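Local coordinates for protein pyridoxamine 5-phosphate-dependent dehydrase (Escherichia coli, PDB 3B8X) that removes the C3'-hydroxyl group of GDP-4-keto-6-deoxy-D-mannose in a pyridoxal phosphate-dependent transamination-deoxygenation reaction, a step of L-colitose biosynthesis for the O-antigen, at residues Val85-Trp90 with Thr337-Lys342; Val107-Asn112 with Asp359-Leu364; Cys213-Gly218 with Tyr249-Leu254. The protein carries 1 engineered substitution. One frame throughout, in Å; residues are numbered along the deposited sequence.

Interaction 1: Val85-Trp90 with Thr337-Lys342; sequences VPAVSW and TGNFLK. With G4M ([(2R,3S,4R,5R)-5-(2-amino-6-oxo-1,6-dihydro-9H-purin-9-yl)-3,4-dihydroxytetrahydrofuran-2-yl]methyl (2R,3S,4S,5S,6R)-3,4-dihydroxy-5-[({3-hydroxy-2-methyl-5-[(phosphonooxy)methyl]pyridin-4-yl}methyl)amino]-6-methyltetrahydro-2H-pyran-2-yl dihydrogen diphosphate), chain O.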
loop_
_atom_site.group_PDB
_atom_site.type_symbol
_atom_site.label_atom_id
_atom_site.label_comp_id
_atom_site.label_asym_id
_atom_site.label_seq_id
_atom_site.Cartn_x
_atom_site.Cartn_y
_atom_site.Cartn_z
ATOM N N VAL B 85 14.924 5.182 17.051
ATOM C CA VAL B 85 15.313 5.072 15.647
ATOM C C VAL B 85 16.439 6.097 15.463
ATOM O O VAL B 85 16.471 7.111 16.195
ATOM C CB VAL B 85 14.192 5.608 14.720
ATOM C CG1 VAL B 85 13.040 4.645 14.671
ATOM C CG2 VAL B 85 13.731 6.974 15.187
ATOM N N PRO B 86 17.297 5.885 14.460
ATOM C CA PRO B 86 18.340 6.877 14.124
ATOM C C PRO B 86 17.671 8.099 13.493
ATOM O O PRO B 86 16.517 8.052 13.053
ATOM C CB PRO B 86 19.197 6.146 13.082
ATOM C CG PRO B 86 18.225 5.205 12.417
ATOM C CD PRO B 86 17.359 4.707 13.575
ATOM N N ALA B 87 18.398 9.202 13.493
ATOM C CA ALA B 87 17.951 10.504 13.036
ATOM C C ALA B 87 17.912 10.610 11.529
ATOM O O ALA B 87 17.384 11.576 11.010
ATOM C CB ALA B 87 18.875 11.607 13.601
ATOM N N VAL B 88 18.586 9.703 10.829
ATOM C CA VAL B 88 18.644 9.841 9.383
ATOM C C VAL B 88 18.251 8.531 8.808
ATOM O O VAL B 88 18.778 7.490 9.203
ATOM C CB VAL B 88 20.089 10.076 8.858
ATOM C CG1 VAL B 88 20.120 10.115 7.263
ATOM C CG2 VAL B 88 20.698 11.346 9.509
ATOM N N SER B 89 17.300 8.573 7.879
ATOM C CA SER B 89 16.920 7.340 7.197
ATOM C C SER B 89 15.923 7.701 6.122
ATOM O O SER B 89 16.081 8.721 5.479
ATOM C CB SER B 89 16.413 6.259 8.156
ATOM O OG SER B 89 15.071 6.496 8.529
ATOM N N TRP B 90 14.879 6.903 5.962
ATOM C CA TRP B 90 13.880 7.202 4.951
ATOM C C TRP B 90 12.566 7.574 5.645
ATOM O O TRP B 90 12.302 7.173 6.774
ATOM C CB TRP B 90 13.735 6.020 3.965
ATOM C CG TRP B 90 12.833 6.322 2.791
ATOM C CD1 TRP B 90 11.565 5.862 2.604
ATOM C CD2 TRP B 90 13.141 7.163 1.662
ATOM N NE1 TRP B 90 11.060 6.361 1.403
ATOM C CE2 TRP B 90 11.985 7.208 0.848
ATOM C CE3 TRP B 90 14.271 7.919 1.284
ATOM C CZ2 TRP B 90 11.941 7.934 -0.339
ATOM C CZ3 TRP B 90 14.212 8.683 0.110
ATOM C CH2 TRP B 90 13.063 8.654 -0.701
ATOM N N THR B 337 16.759 11.211 4.169
ATOM C CA THR B 337 16.000 12.266 4.907
ATOM C C THR B 337 16.897 13.420 5.416
ATOM O O THR B 337 16.403 14.489 5.803
ATOM C CB THR B 337 15.373 11.699 6.205
ATOM O OG1 THR B 337 16.400 11.046 6.973
ATOM C CG2 THR B 337 14.257 10.701 5.903
ATOM N N GLY B 338 18.209 13.184 5.481
ATOM C CA GLY B 338 19.128 14.139 6.091
ATOM C C GLY B 338 18.723 14.064 7.555
ATOM O O GLY B 338 18.280 13.003 8.031
ATOM N N ASN B 339 18.805 15.189 8.259
ATOM C CA ASN B 339 18.354 15.213 9.642
ATOM C C ASN B 339 16.831 15.278 9.676
ATOM O O ASN B 339 16.204 16.326 9.467
ATOM C CB ASN B 339 18.875 16.439 10.360
ATOM C CG ASN B 339 18.319 16.546 11.767
ATOM O OD1 ASN B 339 17.949 15.544 12.375
ATOM N ND2 ASN B 339 18.277 17.747 12.294
ATOM N N PHE B 340 16.222 14.128 9.912
ATOM C CA PHE B 340 14.782 14.084 9.920
ATOM C C PHE B 340 14.218 15.044 10.962
ATOM O O PHE B 340 13.072 15.457 10.846
ATOM C CB PHE B 340 14.308 12.654 10.175
ATOM C CG PHE B 340 12.864 12.417 9.824
ATOM C CD1 PHE B 340 12.478 12.286 8.500
ATOM C CD2 PHE B 340 11.899 12.287 10.814
ATOM C CE1 PHE B 340 11.151 12.060 8.158
ATOM C CE2 PHE B 340 10.560 12.060 10.501
ATOM C CZ PHE B 340 10.187 11.975 9.158
ATOM N N LEU B 341 14.985 15.407 11.991
ATOM C CA LEU B 341 14.365 16.267 12.975
ATOM C C LEU B 341 14.028 17.641 12.500
ATOM O O LEU B 341 13.321 18.380 13.156
ATOM C CB LEU B 341 15.071 16.257 14.313
ATOM C CG LEU B 341 14.821 14.829 14.757
ATOM C CD1 LEU B 341 16.123 14.081 15.015
ATOM C CD2 LEU B 341 13.824 14.804 15.909
ATOM N N LYS B 342 14.464 17.967 11.306
ATOM C CA LYS B 342 14.135 19.271 10.814
ATOM C C LYS B 342 12.691 19.318 10.405
ATOM O O LYS B 342 12.139 20.401 10.226
ATOM C CB LYS B 342 14.984 19.584 9.590
ATOM C CG LYS B 342 14.575 18.744 8.408
ATOM C CD LYS B 342 15.508 18.875 7.221
ATOM C CE LYS B 342 15.669 17.488 6.562
ATOM N NZ LYS B 342 16.391 17.509 5.248
HETATM O OP3 G4M O . 10.972 2.881 -2.034
HETATM P PL G4M O . 10.371 1.737 -1.116
HETATM O OP1 G4M O . 8.843 2.035 -0.657
HETATM O OP2 G4M O . 10.419 0.346 -1.919
HETATM O OP4 G4M O . 11.351 1.526 0.169
HETATM C C5B G4M O . 11.123 2.580 1.060
HETATM C C5L G4M O . 12.336 2.713 1.900
HETATM C C6L G4M O . 12.301 2.265 3.214
HETATM N N1L G4M O . 13.349 2.432 3.987
HETATM C C2L G4M O . 14.462 3.008 3.586
HETATM C C2A G4M O . 15.605 3.215 4.551
HETATM C C3L G4M O . 14.617 3.453 2.276
HETATM O O3L G4M O . 15.757 4.098 1.946
HETATM C C4L G4M O . 13.514 3.269 1.383
HETATM C C4A G4M O . 13.561 3.703 0.050
HETATM N N4A G4M O . 14.597 4.366 -0.370
HETATM C C4G G4M O . 14.683 4.705 -1.745
HETATM C C5G G4M O . 15.400 6.018 -1.951
HETATM C C6G G4M O . 16.727 6.034 -1.191
HETATM O O5G G4M O . 15.697 5.971 -3.344
HETATM C C3G G4M O . 13.292 4.852 -2.385
HETATM O O3G G4M O . 13.061 3.695 -3.180
HETATM C C2G G4M O . 13.277 6.095 -3.322
HETATM O O2G G4M O . 12.160 6.075 -4.215
HETATM C C1G G4M O . 14.541 6.158 -4.147
HETATM O O1G G4M O . 14.652 7.508 -4.576
HETATM P P2 G4M O . 15.200 7.813 -6.038
HETATM O O3P G4M O . 16.545 6.960 -6.313
HETATM O O4P G4M O . 15.658 9.368 -6.069
HETATM O OPP G4M O . 13.954 7.408 -6.980
HETATM P P G4M O . 14.125 7.885 -8.505
HETATM O O1P G4M O . 14.445 9.438 -8.822
HETATM O O2P G4M O . 12.679 7.518 -9.059
HETATM O "O5'" G4M O . 15.032 6.847 -9.280
HETATM C "C5'" G4M O . 16.391 7.229 -9.244
HETATM C "C4'" G4M O . 16.908 7.192 -10.674
HETATM O "O4'" G4M O . 16.387 6.009 -11.349
HETATM C "C3'" G4M O . 16.374 8.411 -11.461
HETATM O "O3'" G4M O . 17.372 8.739 -12.417
HETATM C "C2'" G4M O . 15.091 7.868 -12.128
HETATM O "O2'" G4M O . 14.879 8.575 -13.356
HETATM C "C1'" G4M O . 15.538 6.445 -12.435
HETATM N N9 G4M O . 14.393 5.541 -12.584
HETATM C C8 G4M O . 13.524 5.190 -11.600
HETATM N N7 G4M O . 12.663 4.330 -12.105
HETATM C C4 G4M O . 14.069 4.859 -13.730
HETATM C C5 G4M O . 12.939 4.065 -13.424
HETATM C C6 G4M O . 12.382 3.219 -14.449
HETATM O O6 G4M O . 11.414 2.494 -14.271
HETATM N N3 G4M O . 14.588 4.831 -14.961
HETATM C C2 G4M O . 14.051 4.063 -15.896
HETATM N N1 G4M O . 12.965 3.258 -15.666
HETATM N N2 G4M O . 14.589 4.069 -17.145
#
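Trp90, whose backbone runs beside Thr337, lays one face of its indole on the bound cofactor-sugar adduct G4M. Trp90 CG is 3.4 Å from G4M C4L of the pyridine ring, while N4A sits 3.8 Å above the indole plane. CG stands anti to the backbone N (chi1 -173°), which carries the ring to the ligand. Phe242 and Phe244 of the second subunit meet the indole edge-to-face, and His217 of that subunit meets it at a steep angle. The other flat side chain, Phe340, stacks with Tyr94, and its CB rests on Ala87 O.

The backbone ties the end of strand 82-86 and the turn after it to 337-342. Phe340 N donates to Ala87 O at 3.0 Å. Bonds from Thr337 to Ser89 O are doubtful, because that oxygen is modelled too close to a neighbour. Val88 CG2 lies 3.3 Å from Gly338 O. Ala87 CB touches Leu341 CD1 at 4.0 Å. Asn339 OD1 accepts from Leu341 N at 3.0 Å, from above the carbonyl plane, forming an Asx turn.

An aromatic side chain covering the pyridine ring is characteristic of the cofactor site of fold type I, aspartate aminotransferase-like enzymes.

Interaction 2: Val107-Asn112 with Asp359-Leu364; sequences VDIDIN and DNAEYL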
loop_
_atom_site.group_PDB
_atom_site.type_symbol
_atom_site.label_atom_id
_atom_site.label_comp_id
_atom_site.label_asym_id
_atom_site.label_seq_id
_atom_site.Cartn_x
_atom_site.Cartn_y
_atom_site.Cartn_z
ATOM N N VAL B 107 17.692 9.282 17.977
ATOM C CA VAL B 107 19.099 9.237 18.371
ATOM C C VAL B 107 19.998 9.620 17.190
ATOM O O VAL B 107 19.712 9.227 16.065
ATOM C CB VAL B 107 19.457 7.829 18.808
ATOM C CG1 VAL B 107 20.933 7.718 19.165
ATOM C CG2 VAL B 107 18.590 7.430 20.003
ATOM N N ASP B 108 21.053 10.394 17.451
ATOM C CA ASP B 108 22.021 10.826 16.432
ATOM C C ASP B 108 22.732 9.646 15.794
ATOM O O ASP B 108 22.854 8.535 16.328
ATOM C CB ASP B 108 23.141 11.671 17.073
ATOM C CG ASP B 108 23.656 12.807 16.170
ATOM O OD1 ASP B 108 23.196 12.978 15.018
ATOM O OD2 ASP B 108 24.540 13.572 16.617
ATOM N N ILE B 109 23.283 9.945 14.631
ATOM C CA ILE B 109 24.004 8.963 13.868
ATOM C C ILE B 109 25.475 9.223 14.085
ATOM O O ILE B 109 25.888 10.265 14.645
ATOM C CB ILE B 109 23.740 9.171 12.370
ATOM C CG1 ILE B 109 23.999 10.631 12.001
ATOM C CG2 ILE B 109 22.304 8.798 12.038
ATOM C CD1 ILE B 109 24.813 10.842 10.680
ATOM N N ASP B 110 26.246 8.230 13.672
ATOM C CA ASP B 110 27.686 8.291 13.700
ATOM C C ASP B 110 28.008 8.895 12.327
ATOM O O ASP B 110 27.519 8.392 11.335
ATOM C CB ASP B 110 28.230 6.879 13.833
ATOM C CG ASP B 110 29.729 6.851 13.778
ATOM O OD1 ASP B 110 30.253 7.344 12.784
ATOM O OD2 ASP B 110 30.400 6.348 14.698
ATOM N N ILE B 111 28.734 10.018 12.293
ATOM C CA ILE B 111 29.024 10.731 11.042
ATOM C C ILE B 111 29.937 9.921 10.129
ATOM O O ILE B 111 30.039 10.205 8.930
ATOM C CB ILE B 111 29.669 12.129 11.324
ATOM C CG1 ILE B 111 29.452 13.086 10.169
ATOM C CG2 ILE B 111 31.114 11.940 11.726
ATOM C CD1 ILE B 111 28.010 13.514 10.028
ATOM N N ASN B 112 30.602 8.919 10.693
ATOM C CA ASN B 112 31.467 8.090 9.871
ATOM C C ASN B 112 30.710 6.944 9.227
ATOM O O ASN B 112 30.781 6.756 8.002
ATOM C CB ASN B 112 32.623 7.582 10.700
ATOM C CG ASN B 112 33.647 8.654 10.901
ATOM O OD1 ASN B 112 34.270 9.081 9.931
ATOM N ND2 ASN B 112 33.741 9.180 12.109
ATOM N N ASP B 359 23.418 16.609 16.676
ATOM C CA ASP B 359 24.340 17.512 15.974
ATOM C C ASP B 359 24.961 16.895 14.718
ATOM O O ASP B 359 25.180 17.561 13.714
ATOM C CB ASP B 359 25.474 17.894 16.920
ATOM C CG ASP B 359 25.020 18.808 18.063
ATOM O OD1 ASP B 359 23.837 19.214 18.145
ATOM O OD2 ASP B 359 25.879 19.140 18.898
ATOM N N ASN B 360 25.298 15.621 14.799
ATOM C CA ASN B 360 25.908 14.969 13.662
ATOM C C ASN B 360 24.929 14.917 12.520
ATOM O O ASN B 360 25.312 15.142 11.389
ATOM C CB ASN B 360 26.274 13.543 14.000
ATOM C CG ASN B 360 27.499 13.449 14.842
ATOM O OD1 ASN B 360 28.279 14.383 14.935
ATOM N ND2 ASN B 360 27.694 12.309 15.453
ATOM N N ALA B 361 23.685 14.558 12.819
ATOM C CA ALA B 361 22.625 14.463 11.814
ATOM C C ALA B 361 22.462 15.857 11.206
ATOM O O ALA B 361 22.292 16.000 9.991
ATOM C CB ALA B 361 21.303 13.972 12.466
ATOM N N GLU B 362 22.583 16.891 12.035
ATOM C CA GLU B 362 22.493 18.255 11.529
ATOM C C GLU B 362 23.652 18.586 10.602
ATOM O O GLU B 362 23.468 19.200 9.541
ATOM C CB GLU B 362 22.507 19.263 12.666
ATOM C CG GLU B 362 21.165 19.456 13.287
ATOM C CD GLU B 362 21.222 20.056 14.684
ATOM O OE1 GLU B 362 22.255 20.623 15.103
ATOM O OE2 GLU B 362 20.193 19.968 15.377
ATOM N N TYR B 363 24.857 18.211 11.011
ATOM C CA TYR B 363 26.025 18.509 10.192
ATOM C C TYR B 363 25.906 17.786 8.836
ATOM O O TYR B 363 26.264 18.320 7.782
ATOM C CB TYR B 363 27.319 18.112 10.912
ATOM C CG TYR B 363 28.546 18.497 10.130
ATOM C CD1 TYR B 363 29.111 19.749 10.292
ATOM C CD2 TYR B 363 29.068 17.668 9.144
ATOM C CE1 TYR B 363 30.215 20.145 9.562
ATOM C CE2 TYR B 363 30.192 18.077 8.371
ATOM C CZ TYR B 363 30.791 19.300 8.643
ATOM O OH TYR B 363 31.861 19.778 7.908
ATOM N N LEU B 364 25.408 16.558 8.877
ATOM C CA LEU B 364 25.240 15.780 7.649
ATOM C C LEU B 364 24.186 16.469 6.792
ATOM O O LEU B 364 24.290 16.550 5.566
ATOM C CB LEU B 364 24.770 14.370 8.005
ATOM C CG LEU B 364 24.327 13.443 6.871
ATOM C CD1 LEU B 364 24.678 12.021 7.279
ATOM C CD2 LEU B 364 22.770 13.536 6.683
#
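Asp108 and Asn360 head a mixed polar and apolar contact between a loop and the first turns of a helix. The loop follows strand 103-107 of the large mixed sheet; the helix, 359-367, leads into strand 368-372 of the antiparallel sheet.

The Asp108 carboxylate straddles two backbone N-H groups. OD2 accepts from Asn360 N and OD1 from Ala361 N, each at 2.8 Å. Both oxygens use their syn lone pairs. The negative charge sits at the helix start, where the helix dipole would probably favour it. Asn360 returns a bond: ND2 donates to Ile109 O at 2.8 Å, almost straight at 164° and in both the amide and carbonyl planes. This probably holds the amide in its rotation.

Beside these bonds lies an apolar patch. Ile109 CD1 meets Leu364 CD1 at 3.6 Å, the two side chains crossing near a right angle. Ile111, its CG1 anti to the backbone N (chi1 -156°), brings CD1 3.9 Å from Leu364 CB. The same methyl approaches the Tyr363 ring obliquely. Tyr363 OH bonds to Ile310 O.

A carboxylate taking first-turn N-H groups is a common hold on a helix amino end, here supplied by the loop after strand 103-107.

Interaction 3: Cys213-Gly218 with Tyr249-Leu254; sequences CIRAHG and YNVRPL. With G4M ([(2R,3S,4R,5R)-5-(2-amino-6-oxo-1,6-dihydro-9H-purin-9-yl)-3,4-dihydroxytetrahydrofuran-2-yl]methyl (2R,3S,4S,5S,6R)-3,4-dihydroxy-5-[({3-hydroxy-2-methyl-5-[(phosphonooxy)methyl]pyridin-4-yl}methyl)amino]-6-methyltetrahydro-2H-pyran-2-yl dihydrogen diphosphate), chain G.
Arg215, Tyr249 and His217 bury the most surface here, and each meets the opposite segment through backbone and side chain. Tyr249 bonds in both directions: its N donates to Ile214 O at 2.8 Å, and its O accepts from His217 N at 2.7 Å. Arg215 O accepts from Val251 N at 3.0 Å. Ala216 and Asn250, lying between, form a single beta bridge.

The aliphatic part of Arg215 does the touching. CG, anti to the backbone N (chi1 173°), lies 4.1 Å from Val251 CG2 and equally near Arg252 CG. The chain then bends at chi3. Tyr249 turns its ring edge to Ile214 O. The polar ends go further: Arg215 NH1 forms a salt bridge with Glu40, and Tyr249 OH bonds to Tyr100 OH.

His217 starts away from the other segment, but its ring comes back to it. CE1 touches Asn250 CB at 3.7 Å, an off-centre CH-pi contact. NE2 lies 3.6 Å above one face of the Arg252 guanidinium, toward its rim, with the two planes nearly perpendicular.

Asn250 uses both ends of its amide. OD1 takes Arg252 N in an Asx turn, and ND2 donates to the cofactor phosphate oxygen OP1 of G4M at 2.9 Å. Glu196 of the second subunit bonds to Asn250 ND2 and makes a salt bridge with Arg252 NE. Asn250 of this chain thus reaches the phosphate of a ligand also bonded by Ser185, Ser59 and Glu164 of the second subunit, as in the shared, dimer-interface active sites of fold type I aminotransferases.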
loop_
_atom_site.group_PDB
_atom_site.type_symbol
_atom_site.label_atom_id
_atom_site.label_comp_id
_atom_site.label_asym_id
_atom_site.label_seq_id
_atom_site.Cartn_x
_atom_site.Cartn_y
_atom_site.Cartn_z
ATOM N N CYS B 213 -1.780 -12.552 6.808
ATOM C CA CYS B 213 -3.155 -12.079 6.978
ATOM C C CYS B 213 -3.325 -10.585 6.673
ATOM O O CYS B 213 -4.230 -10.183 5.948
ATOM C CB CYS B 213 -3.568 -12.349 8.433
ATOM S SG CYS B 213 -5.219 -11.733 8.926
ATOM N N ILE B 214 -2.457 -9.751 7.260
ATOM C CA ILE B 214 -2.593 -8.313 7.077
ATOM C C ILE B 214 -2.142 -7.769 5.721
ATOM O O ILE B 214 -2.463 -6.609 5.359
ATOM C CB ILE B 214 -2.046 -7.536 8.244
ATOM C CG1 ILE B 214 -0.544 -7.825 8.404
ATOM C CG2 ILE B 214 -2.892 -7.788 9.469
ATOM C CD1 ILE B 214 0.097 -6.880 9.440
ATOM N N ARG B 215 -1.378 -8.594 4.988
ATOM C CA ARG B 215 -0.931 -8.178 3.652
ATOM C C ARG B 215 -2.141 -8.153 2.759
ATOM O O ARG B 215 -2.155 -7.469 1.751
ATOM C CB ARG B 215 -0.052 -9.232 2.952
ATOM C CG ARG B 215 0.267 -8.848 1.507
ATOM C CD ARG B 215 1.331 -9.795 0.966
ATOM N NE ARG B 215 0.917 -11.209 1.049
ATOM C CZ ARG B 215 1.675 -12.244 0.684
ATOM N NH1 ARG B 215 2.931 -12.054 0.277
ATOM N NH2 ARG B 215 1.188 -13.482 0.769
ATOM N N ALA B 216 -3.138 -8.976 3.083
ATOM C CA ALA B 216 -4.251 -9.077 2.153
ATOM C C ALA B 216 -5.619 -9.078 2.801
ATOM O O ALA B 216 -6.168 -10.138 3.084
ATOM C CB ALA B 216 -4.107 -10.337 1.288
ATOM N N HIS B 217 -6.156 -7.887 2.997
ATOM C CA HIS B 217 -7.500 -7.709 3.514
ATOM C C HIS B 217 -7.813 -8.167 4.916
ATOM O O HIS B 217 -8.956 -7.998 5.349
ATOM C CB HIS B 217 -8.515 -8.351 2.555
ATOM C CG HIS B 217 -8.332 -7.944 1.129
ATOM N ND1 HIS B 217 -8.671 -6.681 0.681
ATOM C CD2 HIS B 217 -7.884 -8.632 0.044
ATOM C CE1 HIS B 217 -8.452 -6.617 -0.622
ATOM N NE2 HIS B 217 -7.967 -7.780 -1.033
ATOM N N GLY B 218 -6.850 -8.749 5.615
ATOM C CA GLY B 218 -7.086 -9.230 6.964
ATOM C C GLY B 218 -7.909 -10.511 6.951
ATOM O O GLY B 218 -8.515 -10.889 7.932
ATOM N N TYR B 249 -4.392 -4.557 5.415
ATOM C CA TYR B 249 -4.396 -3.705 4.220
ATOM C C TYR B 249 -4.454 -4.617 3.035
ATOM O O TYR B 249 -4.455 -5.830 3.160
ATOM C CB TYR B 249 -2.993 -3.014 4.135
ATOM C CG TYR B 249 -2.693 -2.111 5.328
ATOM C CD1 TYR B 249 -2.043 -2.609 6.478
ATOM C CD2 TYR B 249 -3.122 -0.775 5.335
ATOM C CE1 TYR B 249 -1.857 -1.774 7.614
ATOM C CE2 TYR B 249 -2.968 0.060 6.486
ATOM C CZ TYR B 249 -2.298 -0.436 7.621
ATOM O OH TYR B 249 -2.081 0.386 8.740
ATOM N N ASN B 250 -4.486 -4.016 1.861
ATOM C CA ASN B 250 -4.220 -4.806 0.673
ATOM C C ASN B 250 -2.913 -4.164 0.175
ATOM O O ASN B 250 -2.931 -3.049 -0.384
ATOM C CB ASN B 250 -5.259 -4.667 -0.424
ATOM C CG ASN B 250 -4.758 -5.217 -1.767
ATOM O OD1 ASN B 250 -3.599 -5.630 -1.873
ATOM N ND2 ASN B 250 -5.621 -5.203 -2.807
ATOM N N VAL B 251 -1.778 -4.811 0.446
ATOM C CA VAL B 251 -0.465 -4.380 -0.055
ATOM C C VAL B 251 0.220 -5.542 -0.784
ATOM O O VAL B 251 1.415 -5.772 -0.683
ATOM C CB VAL B 251 0.450 -3.803 1.035
ATOM C CG1 VAL B 251 -0.227 -2.527 1.603
ATOM C CG2 VAL B 251 0.663 -4.852 2.120
ATOM N N ARG B 252 -0.584 -6.314 -1.489
ATOM C CA ARG B 252 -0.057 -7.431 -2.218
ATOM C C ARG B 252 0.822 -6.921 -3.373
ATOM O O ARG B 252 0.577 -5.830 -3.897
ATOM C CB ARG B 252 -1.242 -8.220 -2.802
ATOM C CG ARG B 252 -2.091 -8.957 -1.794
ATOM C CD ARG B 252 -3.112 -9.776 -2.547
ATOM N NE ARG B 252 -4.042 -9.005 -3.371
ATOM C CZ ARG B 252 -5.310 -9.353 -3.576
ATOM N NH1 ARG B 252 -5.788 -10.471 -3.033
ATOM N NH2 ARG B 252 -6.100 -8.591 -4.333
ATOM N N PRO B 253 1.855 -7.681 -3.753
ATOM C CA PRO B 253 2.677 -7.278 -4.887
ATOM C C PRO B 253 2.005 -7.931 -6.079
ATOM O O PRO B 253 1.154 -8.802 -5.912
ATOM C CB PRO B 253 4.020 -8.034 -4.667
ATOM C CG PRO B 253 3.688 -9.209 -3.734
ATOM C CD PRO B 253 2.319 -8.943 -3.131
ATOM N N LEU B 254 2.475 -7.608 -7.279
ATOM C CA LEU B 254 1.920 -8.214 -8.496
ATOM C C LEU B 254 2.635 -9.518 -8.810
ATOM O O LEU B 254 3.806 -9.683 -8.466
ATOM C CB LEU B 254 2.076 -7.262 -9.668
ATOM C CG LEU B 254 1.153 -6.042 -9.527
ATOM C CD1 LEU B 254 1.393 -5.079 -10.654
ATOM C CD2 LEU B 254 -0.284 -6.486 -9.452
HETATM O OP3 G4M G . -9.694 -5.400 -3.823
HETATM P PL G4M G . -9.264 -3.858 -3.763
HETATM O OP1 G4M G . -8.094 -3.626 -2.735
HETATM O OP2 G4M G . -8.858 -3.273 -5.201
HETATM O OP4 G4M G . -10.524 -2.943 -3.365
HETATM C C5B G4M G . -10.892 -3.132 -2.012
HETATM C C5L G4M G . -12.395 -2.896 -1.844
HETATM C C6L G4M G . -12.859 -1.798 -1.129
HETATM N N1L G4M G . -14.164 -1.556 -0.931
HETATM C C2L G4M G . -15.084 -2.423 -1.306
HETATM C C2A G4M G . -16.534 -2.111 -0.947
HETATM C C3L G4M G . -14.713 -3.584 -2.022
HETATM O O3L G4M G . -15.644 -4.493 -2.403
HETATM C C4L G4M G . -13.338 -3.826 -2.301
HETATM C C4A G4M G . -12.924 -4.998 -2.948
HETATM N N4A G4M G . -13.833 -5.880 -3.349
HETATM C C4G G4M G . -13.469 -6.968 -4.126
HETATM C C5G G4M G . -14.248 -8.226 -3.730
HETATM C C6G G4M G . -15.745 -7.919 -3.791
HETATM O O5G G4M G . -13.951 -9.240 -4.691
HETATM C C3G G4M G . -11.959 -7.252 -4.071
HETATM O O3G G4M G . -11.389 -6.961 -5.360
HETATM C C2G G4M G . -11.715 -8.726 -3.662
HETATM O O2G G4M G . -10.318 -9.063 -3.797
HETATM C C1G G4M G . -12.609 -9.717 -4.463
HETATM O O1G G4M G . -12.703 -10.970 -3.763
HETATM P P2 G4M G . -12.536 -12.022 -4.949
HETATM O O3P G4M G . -13.617 -11.789 -6.121
HETATM O O4P G4M G . -12.807 -13.464 -4.307
HETATM O OPP G4M G . -11.039 -11.861 -5.540
HETATM P P G4M G . -10.515 -13.293 -6.093
HETATM O O1P G4M G . -11.262 -14.570 -5.451
HETATM O O2P G4M G . -8.957 -13.383 -5.695
HETATM O "O5'" G4M G . -10.593 -13.343 -7.720
HETATM C "C5'" G4M G . -11.943 -13.404 -8.177
HETATM C "C4'" G4M G . -12.069 -14.438 -9.305
HETATM O "O4'" G4M G . -11.270 -14.064 -10.467
HETATM C "C3'" G4M G . -11.545 -15.828 -8.831
HETATM O "O3'" G4M G . -12.300 -16.898 -9.404
HETATM C "C2'" G4M G . -10.076 -15.826 -9.312
HETATM O "O2'" G4M G . -9.657 -17.151 -9.675
HETATM C "C1'" G4M G . -10.150 -14.965 -10.581
HETATM N N9 G4M G . -8.902 -14.227 -10.767
HETATM C C8 G4M G . -8.388 -13.289 -9.918
HETATM N N7 G4M G . -7.266 -12.848 -10.429
HETATM C C4 G4M G . -8.076 -14.371 -11.829
HETATM C C5 G4M G . -7.023 -13.477 -11.616
HETATM C C6 G4M G . -6.010 -13.400 -12.601
HETATM O O6 G4M G . -5.084 -12.623 -12.498
HETATM N N3 G4M G . -8.102 -15.125 -12.919
HETATM C C2 G4M G . -7.152 -15.050 -13.818
HETATM N N1 G4M G . -6.106 -14.194 -13.683
HETATM N N2 G4M G . -7.223 -15.838 -14.934
#

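Interactions 1 and 2 are neighbours, with centres about 9 Å apart. They adjoin neighbouring strands of the large sheet, 82-86 and 103-107: Val85 O probably bonds to Val107 N at 3.1 Å, and Asn339 packs on Ala361 and Glu362. Interaction 3 is remote within the chain, its centre about 28 Å from that of interaction 1 and about 36 Å from that of interaction 2. The nearest atoms of interactions 1 and 3 are about 14 Å apart. In the dimer, interaction 1 of one subunit and interaction 3 of the other border the same bound G4M. Interaction 2 stands back, with the Ile109 side chain about 11 Å from a ligand.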